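Long-range contacts in putative acyl-CoA thioester hydrolase HI0827 (Haemophilus influenzae, PDB 1YLI), which probably hydrolyses the thioester bond of a broad range of acyl-coenzyme A molecules, working as a hexamer of hotdog-fold subunits that binds coenzyme A: residues I94-W99 with A117-V122; G31-G36 with I72-V77; V87-I92 with G128-I133. All blocks are in the same frame, centred on the assembly; numbering follows the deposited sequence.

Overall arrangement
Contact 1 lies near the middle of the chain, where strands 91-101 and 111-123 pair in the antiparallel sheet; contacts 2 and 3 sit on opposite sides of the chain's centre, 34 Å apart between contact centres. Contact 1 is nested in the chain loop that contact 3 closes. The two meet directly, with Phe121 O 2.9 Å from Ile92 N, and both touch the same coenzyme A, contact 3 chiefly at its 3'-phosphate. Contact 2, centred 20 Å from contact 1, borders another coenzyme A near its sulfur end. That molecule is also held by Ser90, Ser91 and Ser130 of the second subunit, so each subunit contributes different parts to two shared sites.

Contact 1: residues I94-W99 with A117-V122. With COA (coenzyme A), chain H.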
loop_
_atom_site.group_PDB
_atom_site.type_symbol
_atom_site.label_atom_id
_atom_site.label_comp_id
_atom_site.label_asym_id
_atom_site.label_seq_id
_atom_site.Cartn_x
_atom_site.Cartn_y
_atom_site.Cartn_z
ATOM N N ILE B 94 -13.760 -3.965 -24.996
ATOM C CA ILE B 94 -13.009 -5.161 -24.574
ATOM C C ILE B 94 -13.825 -5.997 -23.588
ATOM O O ILE B 94 -14.264 -5.493 -22.530
ATOM C CB ILE B 94 -11.604 -4.794 -23.993
ATOM C CG1 ILE B 94 -10.702 -4.295 -25.114
ATOM C CG2 ILE B 94 -10.907 -6.017 -23.345
ATOM C CD1 ILE B 94 -10.136 -3.047 -24.732
ATOM N N LYS B 95 -14.081 -7.251 -23.945
ATOM C CA LYS B 95 -14.665 -8.191 -22.975
ATOM C C LYS B 95 -13.585 -8.814 -22.084
ATOM O O LYS B 95 -12.620 -9.358 -22.584
ATOM C CB LYS B 95 -15.511 -9.252 -23.672
ATOM C CG LYS B 95 -16.263 -10.130 -22.727
ATOM C CD LYS B 95 -17.326 -10.939 -23.423
ATOM C CE LYS B 95 -18.218 -11.656 -22.394
ATOM N NZ LYS B 95 -19.156 -12.579 -23.134
ATOM N N VAL B 96 -13.768 -8.718 -20.761
ATOM C CA VAL B 96 -12.825 -9.216 -19.777
ATOM C C VAL B 96 -13.517 -10.325 -19.015
ATOM O O VAL B 96 -14.653 -10.144 -18.533
ATOM C CB VAL B 96 -12.374 -8.132 -18.765
ATOM C CG1 VAL B 96 -11.298 -8.724 -17.744
ATOM C CG2 VAL B 96 -11.813 -6.875 -19.509
ATOM N N GLU B 97 -12.862 -11.486 -18.988
ATOM C CA GLU B 97 -13.307 -12.637 -18.190
ATOM C C GLU B 97 -12.329 -12.737 -17.049
ATOM O O GLU B 97 -11.118 -12.574 -17.267
ATOM C CB GLU B 97 -13.214 -13.929 -19.012
ATOM C CG GLU B 97 -14.296 -14.128 -20.046
ATOM C CD GLU B 97 -14.203 -15.474 -20.757
ATOM O OE1 GLU B 97 -13.147 -16.167 -20.665
ATOM O OE2 GLU B 97 -15.197 -15.833 -21.422
ATOM N N VAL B 98 -12.838 -12.996 -15.845
ATOM C CA VAL B 98 -11.995 -13.209 -14.664
ATOM C C VAL B 98 -12.028 -14.672 -14.317
ATOM O O VAL B 98 -13.101 -15.243 -14.097
ATOM C CB VAL B 98 -12.443 -12.348 -13.478
ATOM C CG1 VAL B 98 -11.526 -12.567 -12.207
ATOM C CG2 VAL B 98 -12.350 -10.919 -13.879
ATOM N N TRP B 99 -10.857 -15.301 -14.335
ATOM C CA TRP B 99 -10.697 -16.682 -13.969
ATOM C C TRP B 99 -9.850 -16.798 -12.702
ATOM O O TRP B 99 -8.903 -15.998 -12.487
ATOM C CB TRP B 99 -10.012 -17.444 -15.102
ATOM C CG TRP B 99 -10.959 -17.652 -16.250
ATOM C CD1 TRP B 99 -11.267 -16.765 -17.236
ATOM C CD2 TRP B 99 -11.723 -18.830 -16.503
ATOM N NE1 TRP B 99 -12.157 -17.345 -18.122
ATOM C CE2 TRP B 99 -12.482 -18.594 -17.660
ATOM C CE3 TRP B 99 -11.850 -20.065 -15.843
ATOM C CZ2 TRP B 99 -13.336 -19.546 -18.192
ATOM C CZ3 TRP B 99 -12.705 -21.011 -16.364
ATOM C CH2 TRP B 99 -13.425 -20.755 -17.534
ATOM N N ALA B 117 -17.317 -9.082 -18.189
ATOM C CA ALA B 117 -18.063 -7.879 -18.569
ATOM C C ALA B 117 -17.328 -7.149 -19.658
ATOM O O ALA B 117 -16.103 -7.184 -19.748
ATOM C CB ALA B 117 -18.267 -6.931 -17.335
ATOM N N VAL B 118 -18.094 -6.447 -20.457
ATOM C CA VAL B 118 -17.534 -5.616 -21.511
ATOM C C VAL B 118 -17.286 -4.211 -21.000
ATOM O O VAL B 118 -18.212 -3.512 -20.517
ATOM C CB VAL B 118 -18.461 -5.604 -22.750
ATOM C CG1 VAL B 118 -17.941 -4.660 -23.840
ATOM C CG2 VAL B 118 -18.543 -7.021 -23.324
ATOM N N PHE B 119 -16.046 -3.787 -21.183
ATOM C CA PHE B 119 -15.646 -2.431 -20.905
ATOM C C PHE B 119 -15.567 -1.638 -22.196
ATOM O O PHE B 119 -15.048 -2.143 -23.199
ATOM C CB PHE B 119 -14.272 -2.433 -20.220
ATOM C CG PHE B 119 -14.319 -2.842 -18.774
ATOM C CD1 PHE B 119 -14.477 -4.180 -18.419
ATOM C CD2 PHE B 119 -14.214 -1.903 -17.777
ATOM C CE1 PHE B 119 -14.548 -4.563 -17.077
ATOM C CE2 PHE B 119 -14.266 -2.281 -16.456
ATOM C CZ PHE B 119 -14.435 -3.625 -16.103
ATOM N N THR B 120 -16.069 -0.396 -22.163
ATOM C CA THR B 120 -15.868 0.529 -23.264
ATOM C C THR B 120 -14.841 1.585 -22.900
ATOM O O THR B 120 -15.026 2.337 -21.924
ATOM C CB THR B 120 -17.155 1.212 -23.686
ATOM O OG1 THR B 120 -18.122 0.195 -23.931
ATOM C CG2 THR B 120 -16.929 1.997 -24.993
ATOM N N PHE B 121 -13.757 1.613 -23.675
ATOM C CA PHE B 121 -12.693 2.580 -23.484
ATOM C C PHE B 121 -12.692 3.548 -24.654
ATOM O O PHE B 121 -13.177 3.224 -25.750
ATOM C CB PHE B 121 -11.331 1.907 -23.445
ATOM C CG PHE B 121 -11.175 0.879 -22.367
ATOM C CD1 PHE B 121 -10.780 1.255 -21.082
ATOM C CD2 PHE B 121 -11.360 -0.477 -22.638
ATOM C CE1 PHE B 121 -10.608 0.306 -20.099
ATOM C CE2 PHE B 121 -11.181 -1.443 -21.644
ATOM C CZ PHE B 121 -10.819 -1.042 -20.369
ATOM N N VAL B 122 -12.144 4.744 -24.427
ATOM C CA VAL B 122 -12.057 5.772 -25.463
ATOM C C VAL B 122 -10.606 6.245 -25.526
ATOM O O VAL B 122 -10.000 6.531 -24.492
ATOM C CB VAL B 122 -12.996 6.969 -25.192
ATOM C CG1 VAL B 122 -12.758 8.092 -26.219
ATOM C CG2 VAL B 122 -14.464 6.557 -25.272
HETATM N N1A COA H . -21.410 4.273 -23.516
HETATM C C2A COA H . -20.759 3.612 -24.541
HETATM N N3A COA H . -20.009 4.355 -25.441
HETATM C C4A COA H . -19.893 5.715 -25.300
HETATM C C5A COA H . -20.548 6.376 -24.269
HETATM C C6A COA H . -21.303 5.646 -23.371
HETATM N N6A COA H . -21.746 6.263 -22.275
HETATM N N7A COA H . -20.279 7.700 -24.344
HETATM C C8A COA H . -19.483 7.899 -25.418
HETATM N N9A COA H . -19.235 6.688 -26.017
HETATM C C1B COA H . -18.440 6.489 -27.221
HETATM C C2B COA H . -18.994 7.264 -28.417
HETATM O O2B COA H . -19.974 6.549 -29.127
HETATM C C3B COA H . -17.750 7.564 -29.239
HETATM O O3B COA H . -17.519 6.472 -30.095
HETATM P P3B COA H . -16.708 6.436 -31.477
HETATM O O7A COA H . -17.719 6.659 -32.547
HETATM O O8A COA H . -16.131 5.058 -31.630
HETATM O O9A COA H . -15.586 7.444 -31.559
HETATM C C4B COA H . -16.659 7.655 -28.173
HETATM O O4B COA H . -17.192 7.084 -26.980
HETATM C C5B COA H . -16.234 9.103 -27.921
HETATM O O5B COA H . -17.397 9.876 -27.672
HETATM P P1A COA H . -17.445 11.438 -28.007
HETATM O O1A COA H . -18.896 11.848 -28.165
HETATM O O2A COA H . -16.639 11.767 -29.239
HETATM O O3A COA H . -16.795 12.190 -26.736
HETATM P P2A COA H . -17.676 12.448 -25.411
HETATM O O4A COA H . -18.881 11.525 -25.452
HETATM O O5A COA H . -18.078 13.884 -25.266
HETATM O O6A COA H . -16.716 12.013 -24.212
HETATM C CBP COA H . -14.856 11.152 -23.139
HETATM C CCP COA H . -15.840 10.910 -24.270
HETATM C CDP COA H . -14.018 9.908 -22.954
HETATM C CEP COA H . -13.907 12.265 -23.577
HETATM C CAP COA H . -15.618 11.539 -21.839
HETATM O OAP COA H . -16.866 10.884 -21.645
HETATM C C9P COA H . -14.802 11.535 -20.563
HETATM O O9P COA H . -13.600 12.255 -20.504
HETATM N N8P COA H . -15.256 10.852 -19.522
HETATM C C7P COA H . -14.400 10.566 -18.376
HETATM C C6P COA H . -13.693 9.241 -18.561
HETATM C C5P COA H . -12.901 8.877 -17.332
HETATM O O5P COA H . -12.005 9.627 -16.906
HETATM N N4P COA H . -13.238 7.701 -16.775
HETATM C C3P COA H . -12.556 7.062 -15.665
HETATM C C2P COA H . -12.776 7.728 -14.304
HETATM S S1P COA H . -14.122 8.932 -14.267
#
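Ile94 and Phe119 face each other as an antiparallel hydrogen-bonded pair, with bonds from Ile94 N to Phe119 O (2.9 Å) and from Phe119 N to Ile94 O (2.8 Å). A second such pair follows at Val96 and Ala117, where Val96 N reaches Ala117 O at 3.0 Å and Ala117 N reaches Val96 O at 2.9 Å. Between them Lys95 and Val118 form the non-hydrogen-bonded pair.

The apolar contacts lie mainly on the face carrying Ile94, Val96 and Phe119. The side chains of Ile94 and Phe121 cross at about a right angle, with Ile94 CD1 3.5 Å from Phe121 CD2. CG2 of Val96, the branch beside its backbone N, touches Phe119 CD1 at 3.9 Å. Branched and aromatic residues suit this buried side: Ile94 and Phe119 also touch helix 35-54, and Phe119 packs on Met39 of the second subunit.

Mixed and polar contacts belong to the other face. Val118 CG2 rests against the aliphatic root of Lys95, 3.8 Å from CB, while the extended remainder of the lysine carries its charge away. Farther along, the indole NE1 of Trp99 gives Glu97 OE1 a nearly straight bond (3.0 Å, 177°); the oxygen lies in the ring plane, but the donor stands above the carboxylate plane. Glu97 also makes a salt bridge with Arg10, so its buried charge is probably well compensated. Beyond the paired residues, Thr120 and Val122 touch coenzyme A. The arrangement is a beta hairpin within the antiparallel hotdog sheet that packs on the long helix 35-54.

Contact 2: residues G31-G36 with I72-V77; sequences GDIFGG and ISVGDV. With COA (coenzyme A), chain E.
Ile33 is the wedge of this contact, packed against Ile72 on one branch and Val74 on the other. Its CG2 lies 3.9 Å from Ile72 CB, while CB sits over the peptide of the neighbouring loop, 3.5 Å from Ile72 O. The CG1 branch, anti to the carbonyl carbon of Ile33 (chi1 -66°), carries CD1 to Val74 CG2 at 4.0 Å, the two side chains crossing at about a right angle. A branched, apolar residue can thus reach both partners at once; Ile33 is buried, with Ala22 and Thr27 adding to its surroundings.

Toward Gly31 and Val74 the contact becomes looser. Gly31 is exposed and meets Val74 CG2 through its carbonyl oxygen alone; Val74 packs on Ala29 of the third subunit. Its position is set by a type II turn from Ser73 to Asp76, with Gly75 adopting the positive phi usual at its third position. Asp76 OD2 braces this turn by accepting a bond from Ser73 N (2.8 Å).

Water replaces direct bonds between the backbones. One water accepts from Ile33 N at 2.7 Å and also lies against Ile72 O, linking the two backbones. Another accepts from Ile72 N at 2.8 Å and lies near Ile33 O and the coenzyme A oxygen O5P. With Gly35 N 3.3 Å from coenzyme A C2P at the start of helix 35-54, this is the pantetheine end of a hotdog thioesterase pocket formed between two subunits.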
loop_
_atom_site.group_PDB
_atom_site.type_symbol
_atom_site.label_atom_id
_atom_site.label_comp_id
_atom_site.label_asym_id
_atom_site.label_seq_id
_atom_site.Cartn_x
_atom_site.Cartn_y
_atom_site.Cartn_z
ATOM N N GLY B 31 -11.393 -8.763 5.677
ATOM C CA GLY B 31 -10.509 -9.807 5.123
ATOM C C GLY B 31 -11.031 -10.573 3.928
ATOM O O GLY B 31 -10.421 -11.573 3.495
ATOM N N ASP B 32 -12.124 -10.101 3.340
ATOM C CA ASP B 32 -12.675 -10.763 2.164
ATOM C C ASP B 32 -12.247 -10.064 0.886
ATOM O O ASP B 32 -12.157 -8.848 0.846
ATOM C CB ASP B 32 -14.189 -10.769 2.209
ATOM C CG ASP B 32 -14.735 -11.544 3.401
ATOM O OD1 ASP B 32 -14.126 -12.586 3.787
ATOM O OD2 ASP B 32 -15.737 -11.088 3.988
ATOM N N ILE B 33 -12.000 -10.843 -0.154
ATOM C CA ILE B 33 -11.790 -10.291 -1.491
ATOM C C ILE B 33 -13.151 -9.815 -1.998
ATOM O O ILE B 33 -14.094 -10.606 -2.095
ATOM C CB ILE B 33 -11.190 -11.354 -2.438
ATOM C CG1 ILE B 33 -9.761 -11.734 -1.975
ATOM C CG2 ILE B 33 -11.259 -10.903 -3.926
ATOM C CD1 ILE B 33 -8.759 -10.530 -1.899
ATOM N N PHE B 34 -13.263 -8.528 -2.318
ATOM C CA PHE B 34 -14.567 -7.912 -2.617
ATOM C C PHE B 34 -14.733 -7.548 -4.090
ATOM O O PHE B 34 -13.740 -7.461 -4.821
ATOM C CB PHE B 34 -14.807 -6.694 -1.673
ATOM C CG PHE B 34 -13.857 -5.532 -1.898
ATOM C CD1 PHE B 34 -12.536 -5.592 -1.476
ATOM C CD2 PHE B 34 -14.313 -4.358 -2.535
ATOM C CE1 PHE B 34 -11.656 -4.506 -1.677
ATOM C CE2 PHE B 34 -13.452 -3.254 -2.738
ATOM C CZ PHE B 34 -12.101 -3.346 -2.319
ATOM N N GLY B 35 -15.993 -7.377 -4.522
ATOM C CA GLY B 35 -16.341 -7.066 -5.919
ATOM C C GLY B 35 -15.518 -5.937 -6.516
ATOM O O GLY B 35 -15.028 -6.043 -7.631
ATOM N N GLY B 36 -15.389 -4.841 -5.775
ATOM C CA GLY B 36 -14.659 -3.679 -6.252
ATOM C C GLY B 36 -13.218 -3.960 -6.658
ATOM O O GLY B 36 -12.743 -3.398 -7.632
ATOM N N ILE B 72 -13.707 -15.442 -3.919
ATOM C CA ILE B 72 -12.281 -15.672 -4.110
ATOM C C ILE B 72 -11.659 -15.556 -2.716
ATOM O O ILE B 72 -12.108 -14.704 -1.918
ATOM C CB ILE B 72 -11.713 -14.616 -5.043
ATOM C CG1 ILE B 72 -12.489 -14.645 -6.381
ATOM C CG2 ILE B 72 -10.192 -14.817 -5.274
ATOM C CD1 ILE B 72 -12.163 -13.421 -7.288
ATOM N N SER B 73 -10.681 -16.416 -2.404
ATOM C CA SER B 73 -9.918 -16.312 -1.162
ATOM C C SER B 73 -8.573 -15.615 -1.371
ATOM O O SER B 73 -7.973 -15.682 -2.438
ATOM C CB SER B 73 -9.601 -17.700 -0.617
ATOM O OG SER B 73 -10.770 -18.393 -0.259
ATOM N N VAL B 74 -8.101 -14.934 -0.340
ATOM C CA VAL B 74 -6.664 -14.535 -0.264
ATOM C C VAL B 74 -5.714 -15.712 -0.552
ATOM O O VAL B 74 -5.819 -16.795 0.031
ATOM C CB VAL B 74 -6.366 -13.871 1.105
ATOM C CG1 VAL B 74 -4.891 -13.636 1.342
ATOM C CG2 VAL B 74 -7.123 -12.513 1.158
ATOM N N GLY B 75 -4.784 -15.468 -1.471
ATOM C CA GLY B 75 -3.810 -16.453 -1.904
ATOM C C GLY B 75 -4.179 -17.062 -3.242
ATOM O O GLY B 75 -3.330 -17.680 -3.870
ATOM N N ASP B 76 -5.449 -16.951 -3.657
ATOM C CA ASP B 76 -5.866 -17.532 -4.956
ATOM C C ASP B 76 -5.221 -16.727 -6.111
ATOM O O ASP B 76 -4.945 -15.546 -5.952
ATOM C CB ASP B 76 -7.403 -17.492 -5.128
ATOM C CG ASP B 76 -8.158 -18.472 -4.209
ATOM O OD1 ASP B 76 -7.578 -19.436 -3.656
ATOM O OD2 ASP B 76 -9.400 -18.281 -4.081
ATOM N N VAL B 77 -4.963 -17.374 -7.241
ATOM C CA VAL B 77 -4.456 -16.707 -8.432
ATOM C C VAL B 77 -5.656 -16.228 -9.238
ATOM O O VAL B 77 -6.603 -16.992 -9.446
ATOM C CB VAL B 77 -3.631 -17.656 -9.318
ATOM C CG1 VAL B 77 -3.165 -16.920 -10.588
ATOM C CG2 VAL B 77 -2.419 -18.219 -8.567
HETATM N N1A COA E . -28.541 -10.667 -9.111
HETATM C C2A COA E . -29.330 -10.186 -8.095
HETATM N N3A COA E . -29.671 -11.003 -7.058
HETATM C C4A COA E . -29.195 -12.266 -7.040
HETATM C C5A COA E . -28.409 -12.761 -8.065
HETATM C C6A COA E . -28.062 -11.938 -9.113
HETATM N N6A COA E . -27.411 -12.383 -10.178
HETATM N N7A COA E . -28.124 -14.044 -7.807
HETATM C C8A COA E . -28.702 -14.361 -6.622
HETATM N N9A COA E . -29.379 -13.268 -6.147
HETATM C C1B COA E . -30.140 -13.162 -4.889
HETATM C C2B COA E . -31.223 -14.220 -4.754
HETATM O O2B COA E . -32.399 -13.942 -5.480
HETATM C C3B COA E . -31.419 -14.198 -3.251
HETATM O O3B COA E . -32.153 -13.051 -2.876
HETATM P P3B COA E . -33.080 -12.968 -1.569
HETATM O O7A COA E . -34.395 -13.613 -1.979
HETATM O O8A COA E . -33.330 -11.558 -1.148
HETATM O O9A COA E . -32.533 -13.805 -0.441
HETATM C C4B COA E . -30.000 -13.985 -2.744
HETATM O O4B COA E . -29.287 -13.437 -3.819
HETATM C C5B COA E . -29.362 -15.287 -2.264
HETATM O O5B COA E . -29.562 -16.267 -3.267
HETATM P P1A COA E . -29.307 -17.788 -2.884
HETATM O O1A COA E . -30.089 -18.678 -3.818
HETATM O O2A COA E . -29.607 -18.017 -1.422
HETATM O O3A COA E . -27.708 -18.015 -2.947
HETATM P P2A COA E . -26.953 -18.403 -4.287
HETATM O O4A COA E . -27.832 -17.790 -5.358
HETATM O O5A COA E . -26.768 -19.896 -4.448
HETATM O O6A COA E . -25.555 -17.638 -4.087
HETATM C CBP COA E . -24.049 -15.929 -3.439
HETATM C CCP COA E . -25.484 -16.247 -3.819
HETATM C CDP COA E . -23.890 -14.395 -3.468
HETATM C CEP COA E . -23.878 -16.494 -2.032
HETATM C CAP COA E . -23.079 -16.589 -4.448
HETATM O OAP COA E . -23.525 -16.205 -5.728
HETATM C C9P COA E . -21.658 -16.111 -4.236
HETATM O O9P COA E . -20.958 -16.539 -3.086
HETATM N N8P COA E . -21.132 -15.266 -5.131
HETATM C C7P COA E . -19.836 -14.606 -4.956
HETATM C C6P COA E . -19.971 -13.402 -4.040
HETATM C C5P COA E . -18.633 -12.749 -3.809
HETATM O O5P COA E . -17.800 -13.300 -3.073
HETATM N N4P COA E . -18.468 -11.557 -4.393
HETATM C C3P COA E . -17.294 -10.734 -4.184
HETATM C C2P COA E . -16.542 -10.512 -5.481
HETATM S S1P COA E . -15.867 -12.062 -6.098
HETATM O O HOH W 1 -15.068 -13.401 -2.612
HETATM O O HOH W 2 -12.360 -13.490 0.293
#

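Contact 3: residues V87-I92 with G128-I133; sequences VGRSSI and GRSRTI. With COA (coenzyme A), chain H.
Arg89 reaches across to Ser130 and Thr132 with the edge of its guanidinium, the two hydroxyls lying near the plane of the group. NH1 donates to Thr132 OG1 at 3.1 Å, and NH2 makes a weak bond to Ser130 OG at 3.3 Å. CG leaves anti to the backbone N, and a bend at chi3 (45°) turns the end of the arginine back along residues 130-132. Its aliphatic part crosses Thr132 at about a right angle, with CG against the threonine methyl. The 3'-phosphate oxygen O9A of coenzyme A lies obliquely to the guanidinium, whose positive charge probably helps to hold the anion.

Arg89 belongs to the turn between strands 77-87 and 91-101, a hairpin of the hotdog sheet whose turn receives the 3'-phosphate, whereas Ser130 and Thr132 come from the loop after strand 111-123. Gly88, lacking a side chain, leaves room for phosphate oxygen O8A. Ser91 OG binds O8A at 2.7 Å, while Ser90 grips O9A through both N and OG, the latter at 2.9 Å. Small hydroxyl side chains suit such a close wrapping of an anion.

On the apolar side Ile133 is turned toward the hairpin. Its CD1 meets Ile92 CG1 at a tight 3.5 Å and Val87 CG1 at 3.7 Å, one residue from each strand of the hairpin. The backbone keeps it there: Ile133 N donates to Arg89 O (2.9 Å). The CB of Arg131 points away from the hairpin, and its guanidinium is hydrogen-bonded to the carbonyl oxygens of Val124, Ala54 and Arg57.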
loop_
_atom_site.group_PDB
_atom_site.type_symbol
_atom_site.label_atom_id
_atom_site.label_comp_id
_atom_site.label_asym_id
_atom_site.label_seq_id
_atom_site.Cartn_x
_atom_site.Cartn_y
_atom_site.Cartn_z
ATOM N N VAL B 87 -13.929 -2.028 -32.555
ATOM C CA VAL B 87 -13.152 -0.773 -32.566
ATOM C C VAL B 87 -13.900 0.225 -33.448
ATOM O O VAL B 87 -14.222 -0.085 -34.610
ATOM C CB VAL B 87 -11.693 -0.977 -33.072
ATOM C CG1 VAL B 87 -10.886 0.333 -32.946
ATOM C CG2 VAL B 87 -11.012 -2.098 -32.296
ATOM N N GLY B 88 -14.207 1.390 -32.903
ATOM C CA GLY B 88 -14.901 2.437 -33.642
ATOM C C GLY B 88 -13.892 3.494 -34.066
ATOM O O GLY B 88 -12.756 3.166 -34.390
ATOM N N ARG B 89 -14.283 4.764 -34.040
ATOM C CA ARG B 89 -13.364 5.856 -34.402
ATOM C C ARG B 89 -12.355 6.055 -33.283
ATOM O O ARG B 89 -11.145 6.004 -33.500
ATOM C CB ARG B 89 -14.124 7.167 -34.657
ATOM C CG ARG B 89 -13.269 8.196 -35.417
ATOM C CD ARG B 89 -13.892 9.610 -35.491
ATOM N NE ARG B 89 -14.438 10.027 -34.192
ATOM C CZ ARG B 89 -13.740 10.520 -33.164
ATOM N NH1 ARG B 89 -12.412 10.677 -33.231
ATOM N NH2 ARG B 89 -14.384 10.856 -32.051
ATOM N N SER B 90 -12.876 6.305 -32.084
ATOM C CA SER B 90 -12.033 6.439 -30.900
ATOM C C SER B 90 -12.375 5.440 -29.799
ATOM O O SER B 90 -11.681 5.375 -28.803
ATOM C CB SER B 90 -12.104 7.860 -30.356
ATOM O OG SER B 90 -13.380 8.146 -29.821
ATOM N N SER B 91 -13.450 4.682 -29.968
ATOM C CA SER B 91 -13.876 3.760 -28.917
ATOM C C SER B 91 -13.394 2.323 -29.178
ATOM O O SER B 91 -13.216 1.900 -30.329
ATOM C CB SER B 91 -15.397 3.794 -28.754
ATOM O OG SER B 91 -15.984 3.087 -29.834
ATOM N N ILE B 92 -13.232 1.572 -28.100
ATOM C CA ILE B 92 -12.785 0.182 -28.153
ATOM C C ILE B 92 -13.530 -0.618 -27.094
ATOM O O ILE B 92 -13.531 -0.255 -25.922
ATOM C CB ILE B 92 -11.271 0.021 -27.838
ATOM C CG1 ILE B 92 -10.422 0.931 -28.704
ATOM C CG2 ILE B 92 -10.811 -1.417 -28.084
ATOM C CD1 ILE B 92 -8.918 0.759 -28.441
ATOM N N GLY B 128 -7.648 14.912 -22.391
ATOM C CA GLY B 128 -8.807 14.058 -22.155
ATOM C C GLY B 128 -9.825 14.075 -23.281
ATOM O O GLY B 128 -10.919 13.516 -23.135
ATOM N N ARG B 129 -9.468 14.713 -24.397
ATOM C CA ARG B 129 -10.334 14.820 -25.580
ATOM C C ARG B 129 -10.190 13.594 -26.460
ATOM O O ARG B 129 -9.073 13.117 -26.652
ATOM C CB ARG B 129 -9.971 16.068 -26.390
ATOM C CG ARG B 129 -10.447 17.367 -25.750
ATOM C CD ARG B 129 -9.697 18.576 -26.294
ATOM N NE ARG B 129 -9.893 19.733 -25.413
ATOM C CZ ARG B 129 -10.765 20.722 -25.628
ATOM N NH1 ARG B 129 -11.537 20.736 -26.717
ATOM N NH2 ARG B 129 -10.858 21.721 -24.748
ATOM N N SER B 130 -11.298 13.091 -27.016
ATOM C CA SER B 130 -11.229 11.860 -27.817
ATOM C C SER B 130 -10.337 12.031 -29.044
ATOM O O SER B 130 -10.289 13.109 -29.630
ATOM C CB SER B 130 -12.625 11.300 -28.180
ATOM O OG SER B 130 -13.285 12.076 -29.160
ATOM N N ARG B 131 -9.599 10.981 -29.402
ATOM C CA ARG B 131 -8.726 11.014 -30.586
ATOM C C ARG B 131 -8.989 9.823 -31.490
ATOM O O ARG B 131 -9.434 8.780 -31.040
ATOM C CB ARG B 131 -7.219 11.115 -30.234
ATOM C CG ARG B 131 -6.712 10.007 -29.351
ATOM C CD ARG B 131 -5.186 9.985 -29.141
ATOM N NE ARG B 131 -4.974 8.862 -28.255
ATOM C CZ ARG B 131 -4.708 7.622 -28.640
ATOM N NH1 ARG B 131 -4.511 7.323 -29.925
ATOM N NH2 ARG B 131 -4.645 6.670 -27.717
ATOM N N THR B 132 -8.720 9.990 -32.774
ATOM C CA THR B 132 -8.962 8.920 -33.728
ATOM C C THR B 132 -7.892 7.841 -33.583
ATOM O O THR B 132 -6.692 8.120 -33.662
ATOM C CB THR B 132 -9.030 9.481 -35.158
ATOM O OG1 THR B 132 -10.020 10.517 -35.202
ATOM C CG2 THR B 132 -9.416 8.397 -36.158
ATOM N N ILE B 133 -8.325 6.615 -33.324
ATOM C CA ILE B 133 -7.403 5.486 -33.334
ATOM C C ILE B 133 -6.724 5.317 -34.702
ATOM O O ILE B 133 -7.397 5.294 -35.757
ATOM C CB ILE B 133 -8.087 4.187 -32.897
ATOM C CG1 ILE B 133 -8.581 4.329 -31.463
ATOM C CG2 ILE B 133 -7.143 3.011 -33.070
ATOM C CD1 ILE B 133 -9.653 3.349 -31.098
HETATM N N1A COA H . -21.410 4.273 -23.516
HETATM C C2A COA H . -20.759 3.612 -24.541
HETATM N N3A COA H . -20.009 4.355 -25.441
HETATM C C4A COA H . -19.893 5.715 -25.300
HETATM C C5A COA H . -20.548 6.376 -24.269
HETATM C C6A COA H . -21.303 5.646 -23.371
HETATM N N6A COA H . -21.746 6.263 -22.275
HETATM N N7A COA H . -20.279 7.700 -24.344
HETATM C C8A COA H . -19.483 7.899 -25.418
HETATM N N9A COA H . -19.235 6.688 -26.017
HETATM C C1B COA H . -18.440 6.489 -27.221
HETATM C C2B COA H . -18.994 7.264 -28.417
HETATM O O2B COA H . -19.974 6.549 -29.127
HETATM C C3B COA H . -17.750 7.564 -29.239
HETATM O O3B COA H . -17.519 6.472 -30.095
HETATM P P3B COA H . -16.708 6.436 -31.477
HETATM O O7A COA H . -17.719 6.659 -32.547
HETATM O O8A COA H . -16.131 5.058 -31.630
HETATM O O9A COA H . -15.586 7.444 -31.559
HETATM C C4B COA H . -16.659 7.655 -28.173
HETATM O O4B COA H . -17.192 7.084 -26.980
HETATM C C5B COA H . -16.234 9.103 -27.921
HETATM O O5B COA H . -17.397 9.876 -27.672
HETATM P P1A COA H . -17.445 11.438 -28.007
HETATM O O1A COA H . -18.896 11.848 -28.165
HETATM O O2A COA H . -16.639 11.767 -29.239
HETATM O O3A COA H . -16.795 12.190 -26.736
HETATM P P2A COA H . -17.676 12.448 -25.411
HETATM O O4A COA H . -18.881 11.525 -25.452
HETATM O O5A COA H . -18.078 13.884 -25.266
HETATM O O6A COA H . -16.716 12.013 -24.212
HETATM C CBP COA H . -14.856 11.152 -23.139
HETATM C CCP COA H . -15.840 10.910 -24.270
HETATM C CDP COA H . -14.018 9.908 -22.954
HETATM C CEP COA H . -13.907 12.265 -23.577
HETATM C CAP COA H . -15.618 11.539 -21.839
HETATM O OAP COA H . -16.866 10.884 -21.645
HETATM C C9P COA H . -14.802 11.535 -20.563
HETATM O O9P COA H . -13.600 12.255 -20.504
HETATM N N8P COA H . -15.256 10.852 -19.522
HETATM C C7P COA H . -14.400 10.566 -18.376
HETATM C C6P COA H . -13.693 9.241 -18.561
HETATM C C5P COA H . -12.901 8.877 -17.332
HETATM O O5P COA H . -12.005 9.627 -16.906
HETATM N N4P COA H . -13.238 7.701 -16.775
HETATM C C3P COA H . -12.556 7.062 -15.665
HETATM C C2P COA H . -12.776 7.728 -14.304
HETATM S S1P COA H . -14.122 8.932 -14.267
HETATM O O HOH W 3 -10.146 4.478 -35.871
#